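Local coordinates for B-agarase (PDB 4BQ2), which cleaves agar polysaccharides as an exo-acting beta-agarase of glycoside hydrolase family 50, from a marine bacterium, at residues W271-V274 and P280-A283; L408-T413 and E730-A735; F412-N417 and G695-Q700; A674-M679 and N715-F720; D682-V687 and K736-K741. All blocks are in the same frame, centred on the assembly; numbering follows the deposited sequence.

Contact 1: W271-V274 and P280-A283; sequences WMLV and PYFA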
# COMPACT_ATOMS: atom_id res chain seq x y z
N TRP A 271 22.45 11.70 6.02
CA TRP A 271 21.58 12.60 5.29
C TRP A 271 20.44 13.12 6.15
O TRP A 271 19.82 12.35 6.89
CB TRP A 271 21.01 11.89 4.07
CG TRP A 271 21.97 11.90 2.91
CD1 TRP A 271 22.70 10.84 2.42
CD2 TRP A 271 22.30 13.03 2.09
NE1 TRP A 271 23.47 11.25 1.35
CE2 TRP A 271 23.24 12.59 1.12
CE3 TRP A 271 21.89 14.38 2.08
CZ2 TRP A 271 23.75 13.44 0.13
CZ3 TRP A 271 22.42 15.23 1.12
CH2 TRP A 271 23.33 14.75 0.14
N MET A 272 20.19 14.43 6.03
CA MET A 272 19.15 15.11 6.77
C MET A 272 18.43 16.11 5.89
O MET A 272 18.91 16.52 4.81
CB MET A 272 19.73 15.85 8.00
CG MET A 272 20.23 14.94 9.13
SD MET A 272 18.91 13.96 9.86
CE MET A 272 18.25 15.07 11.10
N LEU A 273 17.25 16.51 6.34
CA LEU A 273 16.68 17.75 5.84
C LEU A 273 17.18 18.89 6.69
O LEU A 273 17.66 18.68 7.81
CB LEU A 273 15.14 17.68 5.79
CG LEU A 273 14.57 16.68 4.73
CD1 LEU A 273 13.17 16.16 5.09
CD2 LEU A 273 14.56 17.27 3.34
N VAL A 274 17.03 20.11 6.19
CA VAL A 274 17.31 21.29 6.98
C VAL A 274 16.10 22.19 6.78
O VAL A 274 15.67 22.39 5.65
CB VAL A 274 18.58 22.00 6.47
CG1 VAL A 274 18.79 23.35 7.15
CG2 VAL A 274 19.79 21.10 6.65
N PRO A 280 18.41 21.31 11.73
CA PRO A 280 18.33 19.99 11.13
C PRO A 280 16.88 19.48 11.25
O PRO A 280 16.21 19.77 12.25
CB PRO A 280 19.28 19.14 11.98
CG PRO A 280 20.24 20.13 12.62
CD PRO A 280 19.44 21.39 12.79
N TYR A 281 16.43 18.75 10.23
CA TYR A 281 15.04 18.32 10.15
C TYR A 281 14.95 16.85 9.70
O TYR A 281 15.78 16.37 8.92
CB TYR A 281 14.27 19.26 9.19
CG TYR A 281 12.77 18.99 9.03
CD1 TYR A 281 11.84 19.50 9.93
CD2 TYR A 281 12.29 18.24 7.96
CE1 TYR A 281 10.48 19.29 9.77
CE2 TYR A 281 10.92 17.99 7.79
CZ TYR A 281 10.03 18.51 8.70
OH TYR A 281 8.68 18.26 8.52
N PHE A 282 13.91 16.16 10.16
CA PHE A 282 13.69 14.74 9.87
C PHE A 282 12.16 14.57 9.81
O PHE A 282 11.44 14.99 10.74
CB PHE A 282 14.35 13.83 10.92
CG PHE A 282 14.22 12.34 10.61
CD1 PHE A 282 13.12 11.61 11.07
CD2 PHE A 282 15.20 11.68 9.88
CE1 PHE A 282 13.01 10.25 10.79
CE2 PHE A 282 15.11 10.32 9.59
CZ PHE A 282 14.00 9.59 10.04
N ALA A 283 11.67 14.05 8.68
CA ALA A 283 10.25 14.08 8.42
C ALA A 283 9.53 12.85 8.98
O ALA A 283 9.88 11.72 8.65
CB ALA A 283 10.02 14.20 6.91

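Contact 2: L408-T413 and E730-A735; sequences LNWGFT and EMVDAA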
# COMPACT_ATOMS: atom_id res chain seq x y z
N LEU A 408 1.05 17.68 16.28
CA LEU A 408 1.98 18.36 17.20
C LEU A 408 2.10 17.68 18.57
O LEU A 408 3.22 17.51 19.10
CB LEU A 408 1.61 19.85 17.36
CG LEU A 408 1.70 20.67 16.08
CD1 LEU A 408 1.15 22.06 16.36
CD2 LEU A 408 3.15 20.73 15.60
N ASN A 409 0.99 17.26 19.15
CA ASN A 409 1.07 16.51 20.41
C ASN A 409 1.81 15.19 20.24
O ASN A 409 2.60 14.77 21.10
CB ASN A 409 -0.34 16.28 21.02
CG ASN A 409 -0.27 15.51 22.35
OD1 ASN A 409 -0.40 14.28 22.38
ND2 ASN A 409 0.00 16.22 23.44
N TRP A 410 1.57 14.54 19.10
CA TRP A 410 2.10 13.20 18.86
C TRP A 410 3.54 13.26 18.39
O TRP A 410 4.20 12.23 18.25
CB TRP A 410 1.25 12.49 17.79
CG TRP A 410 -0.20 12.28 18.18
CD1 TRP A 410 -0.77 12.44 19.42
CD2 TRP A 410 -1.22 11.84 17.31
NE1 TRP A 410 -2.11 12.13 19.36
CE2 TRP A 410 -2.41 11.75 18.07
CE3 TRP A 410 -1.25 11.49 15.94
CZ2 TRP A 410 -3.62 11.36 17.50
CZ3 TRP A 410 -2.47 11.11 15.37
CH2 TRP A 410 -3.63 11.01 16.17
N GLY A 411 4.01 14.49 18.14
CA GLY A 411 5.43 14.76 17.87
C GLY A 411 5.83 14.68 16.40
O GLY A 411 7.03 14.76 16.07
N PHE A 412 4.85 14.55 15.52
CA PHE A 412 5.16 14.44 14.10
C PHE A 412 5.65 15.75 13.57
O PHE A 412 5.15 16.81 13.99
CB PHE A 412 3.94 14.01 13.33
CG PHE A 412 3.62 12.56 13.47
CD1 PHE A 412 4.53 11.60 13.07
CD2 PHE A 412 2.39 12.15 14.01
CE1 PHE A 412 4.25 10.23 13.18
CE2 PHE A 412 2.10 10.79 14.12
CZ PHE A 412 3.03 9.84 13.72
N THR A 413 6.62 15.70 12.67
CA THR A 413 7.22 16.94 12.22
C THR A 413 6.55 17.42 10.92
O THR A 413 6.86 18.52 10.44
CB THR A 413 8.72 16.78 12.00
OG1 THR A 413 8.96 15.76 11.04
CG2 THR A 413 9.47 16.44 13.30
N GLU A 730 -2.41 3.00 21.34
CA GLU A 730 -1.15 2.23 21.15
C GLU A 730 -0.29 2.86 20.05
O GLU A 730 0.94 2.84 20.12
CB GLU A 730 -1.45 0.76 20.80
CG GLU A 730 -2.25 0.04 21.91
CD GLU A 730 -3.75 0.26 21.81
OE1 GLU A 730 -4.24 1.09 20.99
OE2 GLU A 730 -4.48 -0.41 22.57
N MET A 731 -0.93 3.40 19.01
CA MET A 731 -0.19 4.00 17.89
C MET A 731 0.34 5.39 18.29
O MET A 731 1.51 5.75 18.01
CB MET A 731 -1.06 4.06 16.62
CG MET A 731 -1.40 2.71 15.98
SD MET A 731 0.02 1.57 15.85
CE MET A 731 1.14 2.55 14.88
N VAL A 732 -0.50 6.14 18.99
CA VAL A 732 -0.07 7.43 19.56
C VAL A 732 1.19 7.27 20.43
O VAL A 732 2.18 7.99 20.27
CB VAL A 732 -1.16 8.08 20.40
CG1 VAL A 732 -0.61 9.33 21.11
CG2 VAL A 732 -2.36 8.46 19.53
N ASP A 733 1.14 6.33 21.36
CA ASP A 733 2.29 6.14 22.22
C ASP A 733 3.54 5.79 21.42
O ASP A 733 4.60 6.36 21.68
CB ASP A 733 2.01 5.10 23.27
CG ASP A 733 3.06 5.10 24.32
OD1 ASP A 733 3.00 5.98 25.18
OD2 ASP A 733 3.97 4.26 24.25
N ALA A 734 3.40 4.89 20.43
CA ALA A 734 4.55 4.46 19.62
C ALA A 734 5.11 5.65 18.86
O ALA A 734 6.32 5.83 18.80
CB ALA A 734 4.16 3.32 18.68
N ALA A 735 4.23 6.47 18.31
CA ALA A 735 4.66 7.67 17.59
C ALA A 735 5.38 8.65 18.51
O ALA A 735 6.45 9.18 18.15
CB ALA A 735 3.49 8.33 16.86

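Contact 3: F412-N417 and G695-Q700; sequences FTSLGN and GAHWFQ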
# COMPACT_ATOMS: atom_id res chain seq x y z
N PHE A 412 4.85 14.55 15.52
CA PHE A 412 5.16 14.44 14.10
C PHE A 412 5.65 15.75 13.57
O PHE A 412 5.15 16.81 13.99
CB PHE A 412 3.94 14.01 13.33
CG PHE A 412 3.62 12.56 13.47
CD1 PHE A 412 4.53 11.60 13.07
CD2 PHE A 412 2.39 12.15 14.01
CE1 PHE A 412 4.25 10.23 13.18
CE2 PHE A 412 2.10 10.79 14.12
CZ PHE A 412 3.03 9.84 13.72
N THR A 413 6.62 15.70 12.67
CA THR A 413 7.22 16.94 12.22
C THR A 413 6.55 17.42 10.92
O THR A 413 6.86 18.52 10.44
CB THR A 413 8.72 16.78 12.00
OG1 THR A 413 8.96 15.76 11.04
CG2 THR A 413 9.47 16.44 13.30
N SER A 414 5.61 16.64 10.38
CA SER A 414 4.93 17.03 9.14
C SER A 414 3.56 16.39 9.00
O SER A 414 3.28 15.41 9.69
CB SER A 414 5.76 16.57 7.92
OG SER A 414 5.87 15.16 7.86
N LEU A 415 2.78 16.93 8.06
CA LEU A 415 1.64 16.28 7.37
C LEU A 415 2.20 15.65 6.10
O LEU A 415 2.94 16.29 5.38
CB LEU A 415 0.57 17.31 6.99
CG LEU A 415 0.17 18.27 8.14
CD1 LEU A 415 -0.80 19.38 7.70
CD2 LEU A 415 -0.40 17.52 9.33
N GLY A 416 1.84 14.40 5.83
CA GLY A 416 2.54 13.63 4.80
C GLY A 416 1.82 13.81 3.49
O GLY A 416 1.11 14.81 3.28
N ASN A 417 2.01 12.86 2.59
CA ASN A 417 1.44 12.97 1.27
C ASN A 417 -0.08 12.93 1.27
O ASN A 417 -0.67 12.36 2.17
CB ASN A 417 1.97 11.84 0.37
CG ASN A 417 1.90 12.20 -1.10
OD1 ASN A 417 1.85 13.41 -1.47
ND2 ASN A 417 1.96 11.20 -1.95
N GLY A 695 13.46 10.73 6.39
CA GLY A 695 12.12 10.65 6.99
C GLY A 695 11.34 9.42 6.55
O GLY A 695 11.78 8.65 5.70
N ALA A 696 10.15 9.27 7.11
CA ALA A 696 9.25 8.14 6.79
C ALA A 696 7.83 8.55 7.15
O ALA A 696 7.57 9.01 8.26
CB ALA A 696 9.65 6.92 7.61
N HIS A 697 6.91 8.35 6.21
CA HIS A 697 5.49 8.63 6.41
C HIS A 697 4.71 7.30 6.46
O HIS A 697 4.96 6.36 5.70
CB HIS A 697 4.93 9.53 5.29
CG HIS A 697 5.42 10.94 5.34
ND1 HIS A 697 5.86 11.62 4.22
CD2 HIS A 697 5.55 11.81 6.38
CE1 HIS A 697 6.22 12.85 4.56
NE2 HIS A 697 6.05 12.98 5.87
N TRP A 698 3.79 7.25 7.41
CA TRP A 698 2.86 6.13 7.61
C TRP A 698 1.61 6.30 6.79
O TRP A 698 1.02 7.42 6.73
CB TRP A 698 2.51 6.13 9.11
CG TRP A 698 1.31 5.34 9.51
CD1 TRP A 698 -0.02 5.66 9.31
CD2 TRP A 698 1.32 4.09 10.18
NE1 TRP A 698 -0.84 4.67 9.84
CE2 TRP A 698 -0.03 3.69 10.36
CE3 TRP A 698 2.36 3.26 10.64
CZ2 TRP A 698 -0.37 2.50 11.01
CZ3 TRP A 698 2.02 2.08 11.26
CH2 TRP A 698 0.67 1.72 11.47
N PHE A 699 1.19 5.21 6.14
CA PHE A 699 -0.04 5.20 5.36
C PHE A 699 -1.07 4.41 6.17
O PHE A 699 -0.91 3.18 6.29
CB PHE A 699 0.22 4.51 4.01
CG PHE A 699 -0.93 4.61 3.03
CD1 PHE A 699 -2.04 3.78 3.15
CD2 PHE A 699 -0.90 5.54 1.98
CE1 PHE A 699 -3.10 3.86 2.23
CE2 PHE A 699 -1.96 5.65 1.07
CZ PHE A 699 -3.08 4.82 1.20
N GLN A 700 -2.10 5.03 6.75
CA GLN A 700 -2.53 6.42 6.55
C GLN A 700 -3.17 6.95 7.85
O GLN A 700 -3.13 6.28 8.87
CB GLN A 700 -3.56 6.44 5.41
CG GLN A 700 -4.72 5.47 5.71
CD GLN A 700 -5.75 5.39 4.61
OE1 GLN A 700 -5.58 5.96 3.53
NE2 GLN A 700 -6.82 4.67 4.87

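Contact 4: A674-M679 and N715-F720; sequences ADRGEM and NYNVGF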
# COMPACT_ATOMS: atom_id res chain seq x y z
N ALA A 674 -1.37 -3.37 20.62
CA ALA A 674 -0.06 -3.17 21.29
C ALA A 674 1.10 -3.66 20.44
O ALA A 674 2.16 -3.01 20.37
CB ALA A 674 -0.01 -3.82 22.67
N ASP A 675 0.92 -4.82 19.83
CA ASP A 675 1.96 -5.34 18.93
C ASP A 675 2.12 -4.40 17.71
O ASP A 675 3.23 -4.23 17.21
CB ASP A 675 1.61 -6.77 18.53
CG ASP A 675 2.76 -7.50 17.80
OD1 ASP A 675 3.93 -7.34 18.17
OD2 ASP A 675 2.48 -8.25 16.85
N ARG A 676 1.03 -3.79 17.23
CA ARG A 676 1.13 -2.80 16.14
C ARG A 676 2.09 -1.71 16.56
O ARG A 676 2.97 -1.31 15.76
CB ARG A 676 -0.21 -2.11 15.82
CG ARG A 676 -1.21 -2.85 14.97
CD ARG A 676 -2.41 -1.89 14.82
NE ARG A 676 -2.35 -0.97 13.68
CZ ARG A 676 -3.02 0.18 13.58
NH1 ARG A 676 -3.82 0.60 14.56
NH2 ARG A 676 -2.95 0.89 12.44
N GLY A 677 1.93 -1.25 17.81
CA GLY A 677 2.79 -0.19 18.36
C GLY A 677 4.26 -0.61 18.46
O GLY A 677 5.18 0.15 18.06
N GLU A 678 4.50 -1.82 18.97
CA GLU A 678 5.87 -2.36 18.96
C GLU A 678 6.51 -2.45 17.57
O GLU A 678 7.64 -2.03 17.37
CB GLU A 678 5.90 -3.72 19.65
CG GLU A 678 5.66 -3.59 21.16
CD GLU A 678 6.73 -2.75 21.86
OE1 GLU A 678 7.91 -2.83 21.46
OE2 GLU A 678 6.40 -1.99 22.81
N MET A 679 5.76 -2.98 16.61
CA MET A 679 6.25 -3.10 15.25
C MET A 679 6.50 -1.72 14.61
O MET A 679 7.44 -1.57 13.82
CB MET A 679 5.32 -3.96 14.42
CG MET A 679 5.32 -5.43 14.94
SD MET A 679 4.22 -6.52 14.02
CE MET A 679 4.88 -6.47 12.35
N ASN A 715 -9.53 -2.48 2.72
CA ASN A 715 -10.37 -2.44 3.91
C ASN A 715 -9.56 -2.66 5.16
O ASN A 715 -9.91 -3.49 6.01
CB ASN A 715 -11.54 -3.47 3.81
CG ASN A 715 -11.07 -4.93 3.69
OD1 ASN A 715 -9.91 -5.21 3.35
ND2 ASN A 715 -11.96 -5.87 4.01
N TYR A 716 -8.45 -1.93 5.29
CA TYR A 716 -7.41 -2.24 6.26
C TYR A 716 -7.42 -1.46 7.58
O TYR A 716 -7.80 -0.29 7.61
CB TYR A 716 -6.03 -1.93 5.60
CG TYR A 716 -5.69 -2.62 4.28
CD1 TYR A 716 -6.24 -3.86 3.93
CD2 TYR A 716 -4.74 -2.05 3.42
CE1 TYR A 716 -5.91 -4.49 2.74
CE2 TYR A 716 -4.36 -2.68 2.24
CZ TYR A 716 -4.94 -3.90 1.90
OH TYR A 716 -4.57 -4.53 0.72
N ASN A 717 -6.87 -2.07 8.63
CA ASN A 717 -6.61 -1.39 9.89
C ASN A 717 -5.28 -0.68 9.83
O ASN A 717 -4.32 -1.11 10.44
CB ASN A 717 -6.64 -2.36 11.09
CG ASN A 717 -6.22 -1.70 12.41
OD1 ASN A 717 -6.48 -0.48 12.66
ND2 ASN A 717 -5.53 -2.45 13.23
N VAL A 718 -5.23 0.43 9.10
CA VAL A 718 -3.97 1.10 8.87
C VAL A 718 -4.01 2.53 9.41
O VAL A 718 -3.09 3.31 9.15
CB VAL A 718 -3.56 1.03 7.39
CG1 VAL A 718 -3.29 -0.42 7.03
CG2 VAL A 718 -4.62 1.61 6.47
N GLY A 719 -5.05 2.84 10.20
CA GLY A 719 -5.22 4.21 10.73
C GLY A 719 -4.49 4.45 12.04
O GLY A 719 -4.25 3.50 12.81
N PHE A 720 -4.12 5.70 12.28
CA PHE A 720 -3.89 6.19 13.65
C PHE A 720 -5.23 6.47 14.35
O PHE A 720 -5.29 6.51 15.57
CB PHE A 720 -2.98 7.43 13.65
CG PHE A 720 -1.53 7.11 13.87
CD1 PHE A 720 -0.85 6.28 12.98
CD2 PHE A 720 -0.86 7.59 15.00
CE1 PHE A 720 0.50 5.97 13.19
CE2 PHE A 720 0.48 7.27 15.21
CZ PHE A 720 1.16 6.46 14.31

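Contact 5: D682-V687 and K736-K741; sequences DYMQSV and KEVNAK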
# COMPACT_ATOMS: atom_id res chain seq x y z
N ASP A 682 9.88 -0.59 15.80
CA ASP A 682 10.93 -1.34 15.11
C ASP A 682 11.18 -0.83 13.71
O ASP A 682 12.34 -0.66 13.30
CB ASP A 682 10.61 -2.84 14.98
CG ASP A 682 10.66 -3.61 16.31
OD1 ASP A 682 11.20 -3.15 17.35
OD2 ASP A 682 10.13 -4.72 16.30
N TYR A 683 10.09 -0.60 12.97
CA TYR A 683 10.23 -0.04 11.65
C TYR A 683 10.95 1.31 11.68
O TYR A 683 11.91 1.53 10.93
CB TYR A 683 8.86 0.14 10.97
CG TYR A 683 8.96 0.46 9.51
CD1 TYR A 683 9.25 1.78 9.05
CD2 TYR A 683 8.73 -0.52 8.56
CE1 TYR A 683 9.34 2.06 7.68
CE2 TYR A 683 8.80 -0.24 7.22
CZ TYR A 683 9.13 1.06 6.78
OH TYR A 683 9.18 1.35 5.41
N MET A 684 10.43 2.25 12.48
CA MET A 684 11.05 3.57 12.57
C MET A 684 12.51 3.54 13.06
O MET A 684 13.34 4.34 12.60
CB MET A 684 10.20 4.50 13.43
CG MET A 684 8.92 4.96 12.73
SD MET A 684 9.13 5.74 11.11
CE MET A 684 10.13 7.17 11.56
N GLN A 685 12.85 2.62 13.97
CA GLN A 685 14.25 2.46 14.39
C GLN A 685 15.12 2.14 13.20
O GLN A 685 16.25 2.64 13.10
CB GLN A 685 14.46 1.36 15.44
CG GLN A 685 15.86 1.39 16.11
CD GLN A 685 16.09 2.70 16.84
OE1 GLN A 685 15.23 3.16 17.57
NE2 GLN A 685 17.23 3.34 16.61
N SER A 686 14.61 1.29 12.32
CA SER A 686 15.31 0.89 11.12
C SER A 686 15.55 2.10 10.18
O SER A 686 16.63 2.22 9.56
CB SER A 686 14.47 -0.18 10.40
OG SER A 686 15.23 -0.81 9.40
N VAL A 687 14.54 2.96 10.05
CA VAL A 687 14.71 4.18 9.26
C VAL A 687 15.73 5.12 9.90
O VAL A 687 16.63 5.63 9.22
CB VAL A 687 13.37 4.92 9.04
CG1 VAL A 687 13.59 6.11 8.11
CG2 VAL A 687 12.35 3.95 8.42
N LYS A 736 4.85 8.87 19.70
CA LYS A 736 5.52 9.79 20.63
C LYS A 736 6.90 9.30 21.06
O LYS A 736 7.82 10.12 21.20
CB LYS A 736 4.65 10.10 21.86
CG LYS A 736 3.37 10.86 21.55
CD LYS A 736 2.68 11.18 22.88
CE LYS A 736 1.47 12.06 22.73
NZ LYS A 736 1.14 12.66 24.08
N GLU A 737 7.04 8.00 21.27
CA GLU A 737 8.33 7.42 21.68
C GLU A 737 9.39 7.62 20.61
O GLU A 737 10.55 7.99 20.90
CB GLU A 737 8.16 5.91 21.98
CG GLU A 737 7.41 5.62 23.30
CD GLU A 737 8.31 5.70 24.56
OE1 GLU A 737 9.51 5.37 24.44
OE2 GLU A 737 7.82 6.08 25.66
N VAL A 738 9.01 7.38 19.36
CA VAL A 738 9.92 7.55 18.23
C VAL A 738 10.21 9.03 18.00
O VAL A 738 11.39 9.43 17.82
CB VAL A 738 9.29 6.95 16.94
CG1 VAL A 738 10.09 7.39 15.69
CG2 VAL A 738 9.27 5.41 17.04
N ASN A 739 9.15 9.84 17.99
CA ASN A 739 9.30 11.26 17.69
C ASN A 739 10.10 12.02 18.76
O ASN A 739 10.75 13.03 18.46
CB ASN A 739 7.92 11.91 17.49
CG ASN A 739 7.29 11.53 16.15
OD1 ASN A 739 7.99 11.14 15.21
ND2 ASN A 739 5.95 11.63 16.08
N ALA A 740 10.05 11.55 20.00
CA ALA A 740 10.83 12.20 21.06
C ALA A 740 12.33 11.96 20.90
O ALA A 740 13.14 12.68 21.50
CB ALA A 740 10.32 11.83 22.46
N LYS A 741 12.72 11.00 20.05
CA LYS A 741 14.12 10.63 19.90
C LYS A 741 14.70 10.69 18.48
O LYS A 741 15.88 10.41 18.29
CB LYS A 741 14.34 9.24 20.50
CG LYS A 741 13.96 8.08 19.59
CD LYS A 741 13.93 6.81 20.44
CE LYS A 741 14.28 5.59 19.61
NZ LYS A 741 14.09 4.34 20.39

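Contact 1: W271-V274 and P280-A283
Tyr281 N gives the shorter of two backbone hydrogen bonds here, 2.7 Å to Leu273 O. The return bond, Leu273 N to Tyr281 O at 3.0 Å, is less straight, and the two together make this an antiparallel hydrogen-bonded pair. Val274 and Pro280 follow as a non-hydrogen-bonded pair, with their side chains on the other face of the sheet from those of Leu273 and Tyr281. Those last two lie side by side and point the same way. Leu273 CB sits at the edge of the tyrosine ring, 3.6 Å from Tyr281 CD2, and Leu273 CD1 reaches on to Ala283 CB at 4.1 Å. The phenol oxygen is buried but satisfied, because Tyr281 OH bonds to Thr413 O. Met272 works differently: its chain bends at chi2 (-64°) and chi3 (-86°), which brings the methyl back over the partner strand. Met272 CE thus comes within 3.5 Å of Tyr281 O and 4.1 Å of Phe282 CB. Helix 742-746 covers this region, with Tyr743 touching Tyr281 and Arg746 touching Met272. Short turn and paired strands form a beta hairpin, whose second strand continues into the sheet beside strand 693-699 in the family's (beta/alpha)8 barrel.

Contact 2: L408-T413 and E730-A735
Trp410 lies against Val732 where helix 394-410 ends in a Schellman motif and meets helix 729-739, in the outer layer of the (beta/alpha)8 barrel. Gly411 has the positive phi (89°) of that motif and turns the chain back toward the barrel wall. Followed outward from CB, which itself touches nothing of 730-735, the indole swings across the neighbouring helix, with CG anti to the carbonyl carbon (chi1 -62°). Trp410 CG is still 4.2 Å from Val732 CG1, but Trp410 CD1 closes to 3.5 Å from that methyl. Trp410 NE1 faces both valine methyls, 3.6 Å from Val732 CG1 and slightly farther from Val732 CG2. Beyond it Trp410 CE2 meets Val732 CG2 at 3.6 Å, and Trp410 CZ2 lies 3.8 Å from the same carbon. Both methyls therefore spread over one face of the indole, and CG1 makes a CH-pi contact with the five-membered ring, 30° off its normal. On the six-membered side, Trp410 CE3 comes to the edge of the Phe412 ring. No hydrogen bond joins the two segments, although Trp410 O accepts one from Asn739 further along the same helix. Three residues on from the valine, Ala735 points at the other segment and completes the apolar seam: its CB touches Phe412 CZ at 3.5 Å.

Contact 3: F412-N417 and G695-Q700
His697, on strand 693-699 of the (beta/alpha)8 barrel, is held by Ser414 and Gly416 of a segment that makes backbone hydrogen bonds to residues of strands 280-287 and 431-435. The tight part is at one face and one edge of the imidazole. Gly416 CA stands 3.7 Å from the ring centroid of His697 and only 7° off its normal, a CH-pi contact squarely over the face; the approach relies on Gly416 having no side chain, since a CB there would crowd the ring. At the ring edge, His697 NE2 donates to Ser414 OG over 3.0 Å, and the oxygen lies close to the imidazole plane. Ser414 OG is also bonded to Thr284 O, so a buried hydroxyl ties strand 280-287 to the histidine and probably limits the rotation of the ring. Phe432 adds an edge-to-face ring contact.

Away from the histidine the segments part quickly. Phe412 directs its CB toward the strand, yet its ring does not reach it and packs on Thr284, Leu286 and Tyr680. The end of Trp698 leads away, to Phe653 and Phe720. Asn417 meets the histidine only loosely, although its own backbone nitrogen is bonded to Asp287 OD1: Asn417 N is 4.4 Å from His697 ND1.

Contact 4: A674-M679 and N715-F720
The loop that follows barrel strand 693-699 is pinned to helix 673-688 by one arginine, Arg676, which bonds to Gly719 O, just after an inverse gamma turn centred on Asn717. A glycerol, probably from the crystallisation liquor, lies about 5 Å from the Asn717 side chain. Arg676 leaves the helix toward the loop and bends at chi3 (89°), which sets its guanidinium group against the turn. The firm bond is in the plane of that group: Arg676 NH2 to Gly719 O, 2.9 Å and nearly straight at 161°. Arg676 NH1 reaches the same oxygen only weakly, at 3.4 Å, so Gly719 O takes both nitrogens unequally. Asn717 sits differently, over a face. Its carbonyl oxygen, Asn717 O, is 3.1 Å from Arg676 NH2 but badly angled for a hydrogen bond. The remaining guanidinium nitrogen, Arg676 NE, bonds to Ile655 O, and Tyr728 adds a cation-pi contact, so carbonyl oxygens and an aromatic ring share this buried charge. The asparagine amide is tilted 50° to the guanidinium plane and is held elsewhere, its ND2 bonding to Ala657 O. Its other end leans on the arginine without a proper bond: Asn717 OD1 is 3.4 Å from Arg676 NH1, again at a poor angle.

Contact 5: D682-V687 and K736-K741
One flat group carries the polar side of this contact, the amide of Gln685, which meets Lys741 through its oxygen. Gln685 OE1 lies 3.3 Å from Lys741 NZ, a weak hydrogen bond, and Lys741 CE is just as near. The two side chains cross at about a right angle. Lys741 gets there with CG lodged between its backbone N and carbonyl carbon (chi1 82°) and an extended chain beyond, while Gln685 bends at chi2 (61°). The nitrogen of the amide is turned to other partners: Gln685 NE2 bonds to Asp689 OD1 and to Glu745 OE1, which probably fixes the rotation of the group more firmly than the lysine does.

Deeper in, Met684 and Val738 face each other where these two segments come closest, 7.0 Å between Met684 CA and Val738 CA. Met684 CB rests against both valine methyls, 3.7 Å from Val738 CG1 and 3.8 Å from Val738 CG2, and Met684 CE curls back to 4.1 Å from Val738 CG1. The methionine also touches Ala696 of strand 693-699. Lys741 lies just past helix 729-739, at the N-cap position of helix 742-746. Helices 673-688 and 729-739, flanking that strand in sequence, pack as neighbours in the outer layer of a (beta/alpha)8 barrel.

How the contacts relate
Contacts 1 to 4 are buried, whereas contact 5 is only partly so, its polar pair lying toward the surface. Helix 729-739 serves both contact 2 and contact 5, and helix 673-688 serves contacts 4 and 5. Contacts 1 and 3 reach adjacent strands of one sheet and are tied through Thr413, whose OG1 bonds to Phe282 O. The chemistry follows position: backbone pairing in the hairpin, a histidine-serine bond inside the wall, apolar packing between helices of the outer layer, with a weak polar pair at the partly exposed edge of contact 5, and a buried arginine holding a loop carbonyl in contact 4.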